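Local coordinates for multicopper oxidase (Pseudomonas thermotolerans, PDB 6VOW), which probably couples one-electron oxidation of laccase-type substrates to the reduction of dioxygen to water, using one mononuclear copper and a cluster of three, at residues A[365-373]-A[448-456]; A[394-405]-A[420-431]. One frame throughout, in Å; residues are numbered along the deposited sequence.

Contact 1. Residues A[365-373]-A[448-456]; sequences RPIATLKKG and GLMAAIEVA
Leu370 and Glu454 sit at the middle of a parallel pairing between strands 368-370 and 450-455, whose short axes diverge by 26°. The backbone bonds alternate as parallel strands require. Glu454 N gives its hydrogen to Ala368 O at 2.7 Å, and Leu370 N reaches back to Glu454 O at 2.6 Å, almost in line with the carbonyl. Ala456 N then bonds Leu370 O, and Lys372 N bonds Ala456 O, so the pairing runs on to the last residue of the chain. At the other end it frays: Ile367 N meets Ala452 O only weakly, the N-H pointing well off the acceptor (118°). Between these bonds, CA-H groups of Ile453, Thr369 and Val455 lean on carbonyl oxygens opposite.

The apolar contacts fall on the inner face, with Ala368, Leu370, Ile453 and Val455. Leu370 slants across Ile453 and sets its CD1 3.6 Å from Ile453 CG2; with Ile453 CG1 beside the backbone N (chi1 -69°), CG2 is the branch that stands anti to that N and faces the leucine. Beyond the strand start, Ile367 turns CG2 onto Ala451 CB at 3.7 Å. Phe378 of strand 375-382 touches both Leu370 and Ile453 from the facing sheet.

On the outer face the side chains run alongside one another. Glu454 is extended, CG anti to N (chi1 -175°), and its aliphatic part lies next to Pro366 and Thr369, with Glu454 CB 4.0 Å from Pro366 CB.

Strand 368-370 is the outermost strand of a five-stranded mixed sheet, and 450-455 separates it from strand 433-439, which carries copper ligands. The pairing closes one edge of a sheet in the Greek-key beta sandwich of a cupredoxin domain, as in other multicopper oxidases.

Contact 2. Residues A[394-405]-A[420-431]; sequences GMVFKVLSSDRR and NETARVALVADN
Phe397 and Val425 make the tight part of this contact: Val425 CG1 comes 3.4 Å from Phe397 CD1, approaching the ring obliquely. Phe397 holds its ring between the backbone N and carbonyl carbon (chi1 52°), which lays the CD1-CE1 side of the ring against both valine methyls. Toward the 394 and 431 ends, the bent Met395 chain carries CE to 3.7 Å from Leu427 CD1, and Asn431 ND2 bonds Gly394 O on a lone pair while also reaching Leu100 O. Glu421 is buried too: Gly418 N and Tyr415 OH hold its carboxylate, and Arg405 NE adds a long salt bridge to Glu421 OE1 at 3.8 Å.

The backbones pair antiparallel, Lys398 N meeting Ala426 O almost straight (177°). After Val399 the register slips by one: Leu400 and Ser401 both face Arg424 in a classic beta bulge. This pair lies inside one sheet of the cupredoxin-type sandwich, flanked by strands 375-382 and 410-412. Arg424 NH1 bonds Ser401 OG at 3.0 Å, the hydroxyl lying at the guanidinium edge, in its plane. A leucine in place of Arg424 would probably leave Ser401 OG without this donor and its rotation less fixed.

The solvent side, at Asp403, Arg404 and Asn420, is looser. Asp403 OD2 accepts Thr422 N from above the carboxylate plane. Arg404 CG rests 3.5 Å from Glu421 CG, while its guanidinium lies beside Asn420 without a hydrogen bond between them.

How the contacts relate
Contacts 1 and 2 belong to the two facing sheets of one domain, their centres 15 Å apart, and contact 2 falls in the chain between the two segments of contact 1. They meet where segments 365-373 and 448-456 approach the end of 420-431: Gly373 N lies 2.7 Å from Ala429 O, probably a hydrogen bond, and Val455 CB packs 3.1 Å from Asn431 O. Contact 2 comes nearer the metals: the residue Gly394, next to His393 of the Cu-O-Cu pocket, lies about 7 Å from a copper ion. In contact 1, the side chain of Ala452 is about 11 Å from the Cu-O-Cu group, on the strand that follows copper ligands Cys439 and His444.

Contact 1. Residues A[365-373]-A[448-456]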
loop_
_atom_site.group_PDB
_atom_site.type_symbol
_atom_site.label_atom_id
_atom_site.label_comp_id
_atom_site.label_asym_id
_atom_site.label_seq_id
_atom_site.Cartn_x
_atom_site.Cartn_y
_atom_site.Cartn_z
ATOM N N ARG A 365 -7.764 14.014 20.069
ATOM C CA ARG A 365 -7.064 13.608 21.299
ATOM C C ARG A 365 -5.917 12.717 20.911
ATOM O O ARG A 365 -6.012 11.524 21.049
ATOM C CB ARG A 365 -8.018 12.907 22.218
ATOM C CG ARG A 365 -9.115 13.880 22.667
ATOM C CD ARG A 365 -10.297 13.229 23.356
ATOM N NE ARG A 365 -10.846 12.072 22.631
ATOM C CZ ARG A 365 -10.457 10.801 22.792
ATOM N NH1 ARG A 365 -9.471 10.495 23.649
ATOM N NH2 ARG A 365 -11.042 9.828 22.083
ATOM N N PRO A 366 -4.806 13.301 20.438
ATOM C CA PRO A 366 -3.793 12.542 19.700
ATOM C C PRO A 366 -2.875 11.714 20.622
ATOM O O PRO A 366 -2.324 12.266 21.605
ATOM C CB PRO A 366 -2.981 13.657 19.045
ATOM C CG PRO A 366 -3.011 14.767 20.066
ATOM C CD PRO A 366 -4.247 14.571 20.931
ATOM N N ILE A 367 -2.703 10.421 20.306
ATOM C CA ILE A 367 -1.894 9.472 21.157
ATOM C C ILE A 367 -0.488 10.029 21.423
ATOM O O ILE A 367 0.053 9.825 22.518
ATOM C CB ILE A 367 -1.841 8.021 20.589
ATOM C CG1 ILE A 367 -1.566 6.965 21.693
ATOM C CG2 ILE A 367 -0.796 7.872 19.471
ATOM C CD1 ILE A 367 -2.782 6.548 22.547
ATOM N N ALA A 368 0.087 10.741 20.441
ATOM C CA ALA A 368 1.319 11.518 20.665
ATOM C C ALA A 368 1.396 12.792 19.833
ATOM O O ALA A 368 0.733 12.940 18.769
ATOM C CB ALA A 368 2.553 10.665 20.398
ATOM N N THR A 369 2.276 13.673 20.318
ATOM C CA THR A 369 2.468 15.020 19.811
ATOM C C THR A 369 3.976 15.242 19.593
ATOM O O THR A 369 4.735 15.401 20.558
ATOM C CB THR A 369 1.830 16.029 20.788
ATOM O OG1 THR A 369 0.459 15.678 20.937
ATOM C CG2 THR A 369 1.881 17.450 20.272
ATOM N N LEU A 370 4.402 15.184 18.319
ATOM C CA LEU A 370 5.795 15.320 17.920
ATOM C C LEU A 370 6.102 16.760 17.559
ATOM O O LEU A 370 5.264 17.469 17.020
ATOM C CB LEU A 370 6.102 14.444 16.692
ATOM C CG LEU A 370 5.753 12.969 16.800
ATOM C CD1 LEU A 370 6.100 12.293 15.520
ATOM C CD2 LEU A 370 6.427 12.251 17.983
ATOM N N LYS A 371 7.320 17.176 17.857
ATOM C CA LYS A 371 7.811 18.488 17.450
ATOM C C LYS A 371 8.278 18.456 15.989
ATOM O O LYS A 371 8.984 17.541 15.597
ATOM C CB LYS A 371 8.939 18.917 18.394
ATOM C CG LYS A 371 8.413 19.280 19.781
ATOM C CD LYS A 371 9.491 19.326 20.865
ATOM C CE LYS A 371 8.907 19.087 22.264
ATOM N NZ LYS A 371 9.687 19.799 23.329
ATOM N N LYS A 372 7.894 19.467 15.209
ATOM C CA LYS A 372 8.239 19.544 13.800
ATOM C C LYS A 372 9.741 19.597 13.658
ATOM O O LYS A 372 10.404 20.360 14.360
ATOM C CB LYS A 372 7.547 20.738 13.104
ATOM C CG LYS A 372 7.691 20.812 11.567
ATOM C CD LYS A 372 7.103 22.106 10.962
ATOM C CE LYS A 372 7.836 22.625 9.717
ATOM N NZ LYS A 372 7.277 22.187 8.395
ATOM N N GLY A 373 10.290 18.718 12.822
ATOM C CA GLY A 373 11.748 18.622 12.672
ATOM C C GLY A 373 12.388 17.766 13.737
ATOM O O GLY A 373 13.560 17.530 13.695
ATOM N N GLY A 448 -10.625 -0.580 15.981
ATOM C CA GLY A 448 -9.819 -0.001 17.055
ATOM C C GLY A 448 -8.315 0.259 16.871
ATOM O O GLY A 448 -7.726 1.028 17.648
ATOM N N LEU A 449 -7.670 -0.366 15.887
ATOM C CA LEU A 449 -6.204 -0.324 15.808
ATOM C C LEU A 449 -5.751 0.878 14.972
ATOM O O LEU A 449 -5.219 0.755 13.862
ATOM C CB LEU A 449 -5.689 -1.640 15.247
ATOM C CG LEU A 449 -4.246 -2.030 15.502
ATOM C CD1 LEU A 449 -3.910 -1.849 16.982
ATOM C CD2 LEU A 449 -4.029 -3.483 15.050
ATOM N N MET A 450 -5.979 2.063 15.538
ATOM C CA MET A 450 -5.646 3.292 14.899
ATOM C C MET A 450 -5.451 4.346 15.952
ATOM O O MET A 450 -6.102 4.341 17.018
ATOM C CB MET A 450 -6.685 3.697 13.889
ATOM C CG MET A 450 -6.541 5.086 13.315
ATOM S SD MET A 450 -7.245 5.201 11.662
ATOM C CE MET A 450 -9.024 5.317 11.869
ATOM N N ALA A 451 -4.512 5.219 15.673
ATOM C CA ALA A 451 -4.330 6.360 16.491
ATOM C C ALA A 451 -3.920 7.510 15.606
ATOM O O ALA A 451 -3.775 7.384 14.388
ATOM C CB ALA A 451 -3.286 6.054 17.506
ATOM N N ALA A 452 -3.794 8.656 16.221
ATOM C CA ALA A 452 -3.405 9.846 15.536
ATOM C C ALA A 452 -2.163 10.414 16.246
ATOM O O ALA A 452 -2.078 10.432 17.487
ATOM C CB ALA A 452 -4.560 10.832 15.534
ATOM N N ILE A 453 -1.175 10.803 15.439
ATOM C CA ILE A 453 0.072 11.409 15.927
ATOM C C ILE A 453 0.094 12.815 15.377
ATOM O O ILE A 453 0.132 13.001 14.141
ATOM C CB ILE A 453 1.293 10.651 15.429
ATOM C CG1 ILE A 453 1.338 9.268 16.103
ATOM C CG2 ILE A 453 2.558 11.476 15.678
ATOM C CD1 ILE A 453 2.176 8.291 15.367
ATOM N N GLU A 454 0.057 13.796 16.285
ATOM C CA GLU A 454 0.110 15.216 15.909
ATOM C C GLU A 454 1.586 15.632 15.736
ATOM O O GLU A 454 2.409 15.394 16.652
ATOM C CB GLU A 454 -0.584 16.094 16.961
ATOM C CG GLU A 454 -0.660 17.562 16.538
ATOM C CD GLU A 454 -1.411 18.463 17.479
ATOM O OE1 GLU A 454 -2.403 18.010 18.076
ATOM O OE2 GLU A 454 -1.027 19.644 17.579
ATOM N N VAL A 455 1.910 16.137 14.541
ATOM C CA VAL A 455 3.151 16.862 14.230
ATOM C C VAL A 455 2.761 18.335 14.229
ATOM O O VAL A 455 2.296 18.882 13.239
ATOM C CB VAL A 455 3.766 16.523 12.846
ATOM C CG1 VAL A 455 5.154 17.194 12.675
ATOM C CG2 VAL A 455 3.987 15.054 12.707
ATOM N N ALA A 456 3.830 19.347 15.451
ATOM C CA ALA A 456 3.697 20.799 15.464
ATOM C C ALA A 456 4.855 21.490 16.145
ATOM O O ALA A 456 5.991 21.177 15.845
ATOM C CB ALA A 456 2.372 21.233 16.073
#

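Contact 2. Residues A[394-405]-A[420-431]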
loop_
_atom_site.group_PDB
_atom_site.type_symbol
_atom_site.label_atom_id
_atom_site.label_comp_id
_atom_site.label_asym_id
_atom_site.label_seq_id
_atom_site.Cartn_x
_atom_site.Cartn_y
_atom_site.Cartn_z
ATOM N N GLY A 394 1.711 10.454 6.227
ATOM C CA GLY A 394 2.359 11.754 6.216
ATOM C C GLY A 394 3.836 11.737 6.163
ATOM O O GLY A 394 4.418 12.728 5.792
ATOM N N MET A 395 4.405 10.612 6.575
ATOM C CA MET A 395 5.778 10.478 6.893
ATOM C C MET A 395 6.271 9.108 6.548
ATOM O O MET A 395 5.527 8.151 6.428
ATOM C CB MET A 395 5.979 10.698 8.363
ATOM C CG MET A 395 6.286 12.154 8.705
ATOM S SD MET A 395 5.378 12.863 10.086
ATOM C CE MET A 395 5.655 11.740 11.429
ATOM N N VAL A 396 7.570 9.053 6.382
ATOM C CA VAL A 396 8.244 7.833 6.053
ATOM C C VAL A 396 9.134 7.482 7.224
ATOM O O VAL A 396 9.841 8.348 7.721
ATOM C CB VAL A 396 9.053 8.070 4.784
ATOM C CG1 VAL A 396 10.266 7.219 4.764
ATOM C CG2 VAL A 396 8.169 7.757 3.579
ATOM N N PHE A 397 9.114 6.232 7.668
ATOM C CA PHE A 397 10.021 5.881 8.735
ATOM C C PHE A 397 11.031 4.895 8.196
ATOM O O PHE A 397 10.815 4.265 7.159
ATOM C CB PHE A 397 9.294 5.344 9.981
ATOM C CG PHE A 397 8.353 4.232 9.689
ATOM C CD1 PHE A 397 8.811 2.932 9.570
ATOM C CD2 PHE A 397 6.999 4.484 9.537
ATOM C CE1 PHE A 397 7.887 1.901 9.269
ATOM C CE2 PHE A 397 6.096 3.496 9.282
ATOM C CZ PHE A 397 6.527 2.192 9.151
ATOM N N LYS A 398 12.137 4.810 8.895
ATOM C CA LYS A 398 13.219 3.886 8.606
ATOM C C LYS A 398 13.182 2.770 9.611
ATOM O O LYS A 398 13.185 3.008 10.809
ATOM C CB LYS A 398 14.569 4.617 8.751
ATOM C CG LYS A 398 15.754 3.811 8.276
ATOM C CD LYS A 398 17.015 4.597 8.236
ATOM C CE LYS A 398 17.948 4.019 7.193
ATOM N NZ LYS A 398 19.190 4.861 7.168
ATOM N N VAL A 399 13.157 1.554 9.139
ATOM C CA VAL A 399 13.060 0.372 9.988
ATOM C C VAL A 399 14.427 0.046 10.488
ATOM O O VAL A 399 15.376 -0.162 9.693
ATOM C CB VAL A 399 12.563 -0.819 9.175
ATOM C CG1 VAL A 399 12.377 -2.052 10.054
ATOM C CG2 VAL A 399 11.260 -0.455 8.520
ATOM N N LEU A 400 14.554 -0.011 11.808
ATOM C CA LEU A 400 15.897 -0.106 12.345
ATOM C C LEU A 400 16.216 -1.576 12.596
ATOM O O LEU A 400 17.124 -2.184 11.938
ATOM C CB LEU A 400 16.003 0.716 13.615
ATOM C CG LEU A 400 16.525 2.114 13.637
ATOM C CD1 LEU A 400 15.936 2.928 12.500
ATOM C CD2 LEU A 400 16.266 2.731 14.995
ATOM N N SER A 401 15.426 -2.135 13.518
ATOM C CA SER A 401 15.670 -3.475 14.092
ATOM C C SER A 401 14.358 -4.171 14.420
ATOM O O SER A 401 13.282 -3.535 14.475
ATOM C CB SER A 401 16.521 -3.361 15.369
ATOM O OG SER A 401 15.969 -2.437 16.291
ATOM N N SER A 402 14.466 -5.482 14.641
ATOM C CA SER A 402 13.327 -6.243 15.186
ATOM C C SER A 402 13.768 -7.245 16.225
ATOM O O SER A 402 14.922 -7.596 16.260
ATOM C CB SER A 402 12.580 -6.928 14.079
ATOM O OG SER A 402 11.513 -7.634 14.627
ATOM N N ASP A 403 12.854 -7.660 17.094
ATOM C CA ASP A 403 13.016 -8.868 17.937
ATOM C C ASP A 403 13.355 -10.079 17.109
ATOM O O ASP A 403 14.194 -10.892 17.468
ATOM C CB ASP A 403 11.667 -9.262 18.550
ATOM C CG ASP A 403 11.426 -8.699 19.919
ATOM O OD1 ASP A 403 12.424 -8.375 20.621
ATOM O OD2 ASP A 403 10.206 -8.635 20.292
ATOM N N ARG A 404 12.606 -10.218 16.029
ATOM C CA ARG A 404 12.464 -11.481 15.385
ATOM C C ARG A 404 13.385 -11.495 14.193
ATOM O O ARG A 404 14.311 -12.307 14.106
ATOM C CB ARG A 404 11.004 -11.717 14.929
ATOM C CG ARG A 404 9.903 -11.215 15.853
ATOM C CD ARG A 404 9.399 -12.240 16.859
ATOM N NE ARG A 404 10.205 -12.343 18.070
ATOM C CZ ARG A 404 9.774 -12.834 19.235
ATOM N NH1 ARG A 404 8.521 -13.289 19.388
ATOM N NH2 ARG A 404 10.618 -12.875 20.262
ATOM N N ARG A 405 13.127 -10.556 13.289
ATOM C CA ARG A 405 13.766 -10.516 12.003
ATOM C C ARG A 405 15.166 -9.922 12.200
ATOM O O ARG A 405 15.431 -9.201 13.179
ATOM C CB ARG A 405 12.897 -9.688 11.018
ATOM C CG ARG A 405 11.448 -10.194 10.861
ATOM C CD ARG A 405 10.652 -9.641 9.643
ATOM N NE ARG A 405 9.172 -9.669 9.851
ATOM C CZ ARG A 405 8.214 -9.900 8.932
ATOM N NH1 ARG A 405 8.484 -10.138 7.642
ATOM N NH2 ARG A 405 6.942 -9.900 9.328
ATOM N N ASN A 420 3.883 -11.262 18.216
ATOM C CA ASN A 420 4.760 -10.962 19.345
ATOM C C ASN A 420 6.048 -10.268 18.975
ATOM O O ASN A 420 7.028 -10.415 19.656
ATOM C CB ASN A 420 5.085 -12.236 20.110
ATOM C CG ASN A 420 4.010 -12.631 21.093
ATOM O OD1 ASN A 420 2.940 -11.994 21.221
ATOM N ND2 ASN A 420 4.274 -13.738 21.787
ATOM N N GLU A 421 6.070 -9.519 17.892
ATOM C CA GLU A 421 7.309 -8.891 17.496
ATOM C C GLU A 421 7.456 -7.508 18.185
ATOM O O GLU A 421 6.490 -6.739 18.311
ATOM C CB GLU A 421 7.371 -8.784 15.971
ATOM C CG GLU A 421 8.586 -8.047 15.441
ATOM C CD GLU A 421 8.670 -7.945 13.919
ATOM O OE1 GLU A 421 7.776 -8.429 13.120
ATOM O OE2 GLU A 421 9.710 -7.353 13.522
ATOM N N THR A 422 8.675 -7.180 18.625
ATOM C CA THR A 422 8.997 -5.774 18.969
ATOM C C THR A 422 9.986 -5.208 17.954
ATOM O O THR A 422 11.161 -5.585 17.984
ATOM C CB THR A 422 9.593 -5.585 20.364
ATOM O OG1 THR A 422 8.579 -5.816 21.354
ATOM C CG2 THR A 422 10.145 -4.153 20.526
ATOM N N ALA A 423 9.509 -4.282 17.102
ATOM C CA ALA A 423 10.362 -3.584 16.110
ATOM C C ALA A 423 10.615 -2.068 16.433
ATOM O O ALA A 423 9.803 -1.340 17.058
ATOM C CB ALA A 423 9.820 -3.807 14.701
ATOM N N ARG A 424 11.796 -1.616 16.058
ATOM C CA ARG A 424 12.172 -0.254 16.300
ATOM C C ARG A 424 12.283 0.419 14.940
ATOM O O ARG A 424 12.808 -0.135 13.965
ATOM C CB ARG A 424 13.459 -0.227 17.100
ATOM C CG ARG A 424 13.240 -0.652 18.539
ATOM C CD ARG A 424 14.517 -0.896 19.294
ATOM N NE ARG A 424 15.272 0.332 19.495
ATOM C CZ ARG A 424 16.377 0.682 18.833
ATOM N NH1 ARG A 424 16.899 -0.088 17.876
ATOM N NH2 ARG A 424 16.983 1.831 19.139
ATOM N N VAL A 425 11.713 1.603 14.901
ATOM C CA VAL A 425 11.426 2.320 13.693
ATOM C C VAL A 425 11.736 3.799 14.016
ATOM O O VAL A 425 11.456 4.265 15.123
ATOM C CB VAL A 425 9.939 2.021 13.348
ATOM C CG1 VAL A 425 9.168 3.226 12.905
ATOM C CG2 VAL A 425 9.833 0.970 12.288
ATOM N N ALA A 426 12.307 4.530 13.063
ATOM C CA ALA A 426 12.720 5.900 13.275
ATOM C C ALA A 426 12.337 6.849 12.127
ATOM O O ALA A 426 12.362 6.488 10.960
ATOM C CB ALA A 426 14.222 5.906 13.489
ATOM N N LEU A 427 11.995 8.076 12.506
ATOM C CA LEU A 427 11.463 9.064 11.611
ATOM C C LEU A 427 11.918 10.420 11.999
ATOM O O LEU A 427 12.277 10.647 13.154
ATOM C CB LEU A 427 9.943 9.067 11.689
ATOM C CG LEU A 427 9.310 9.246 13.073
ATOM C CD1 LEU A 427 8.702 10.593 13.153
ATOM C CD2 LEU A 427 8.200 8.230 13.401
ATOM N N VAL A 428 11.876 11.333 11.017
ATOM C CA VAL A 428 11.873 12.765 11.239
ATOM C C VAL A 428 10.451 13.248 11.133
ATOM O O VAL A 428 9.764 12.888 10.210
ATOM C CB VAL A 428 12.782 13.498 10.226
ATOM C CG1 VAL A 428 12.814 15.043 10.502
ATOM C CG2 VAL A 428 14.188 12.818 10.242
ATOM N N ALA A 429 10.012 14.049 12.117
ATOM C CA ALA A 429 8.642 14.559 12.177
ATOM C C ALA A 429 8.629 15.798 11.298
ATOM O O ALA A 429 8.592 16.919 11.747
ATOM C CB ALA A 429 8.228 14.821 13.600
ATOM N N ASP A 430 8.588 15.480 10.015
ATOM C CA ASP A 430 8.931 16.296 8.859
ATOM C C ASP A 430 7.815 17.223 8.429
ATOM O O ASP A 430 8.048 18.239 7.852
ATOM C CB ASP A 430 9.078 15.288 7.681
ATOM C CG ASP A 430 10.290 15.518 6.853
ATOM O OD1 ASP A 430 10.786 16.687 6.752
ATOM O OD2 ASP A 430 10.756 14.485 6.279
ATOM N N ASN A 431 6.587 16.774 8.633
ATOM C CA ASN A 431 5.420 17.219 7.874
ATOM C C ASN A 431 4.385 17.515 8.992
ATOM O O ASN A 431 3.997 16.590 9.760
ATOM C CB ASN A 431 5.097 16.043 6.914
ATOM C CG ASN A 431 4.004 16.320 5.968
ATOM O OD1 ASN A 431 3.452 17.390 5.955
ATOM N ND2 ASN A 431 3.697 15.354 5.147
#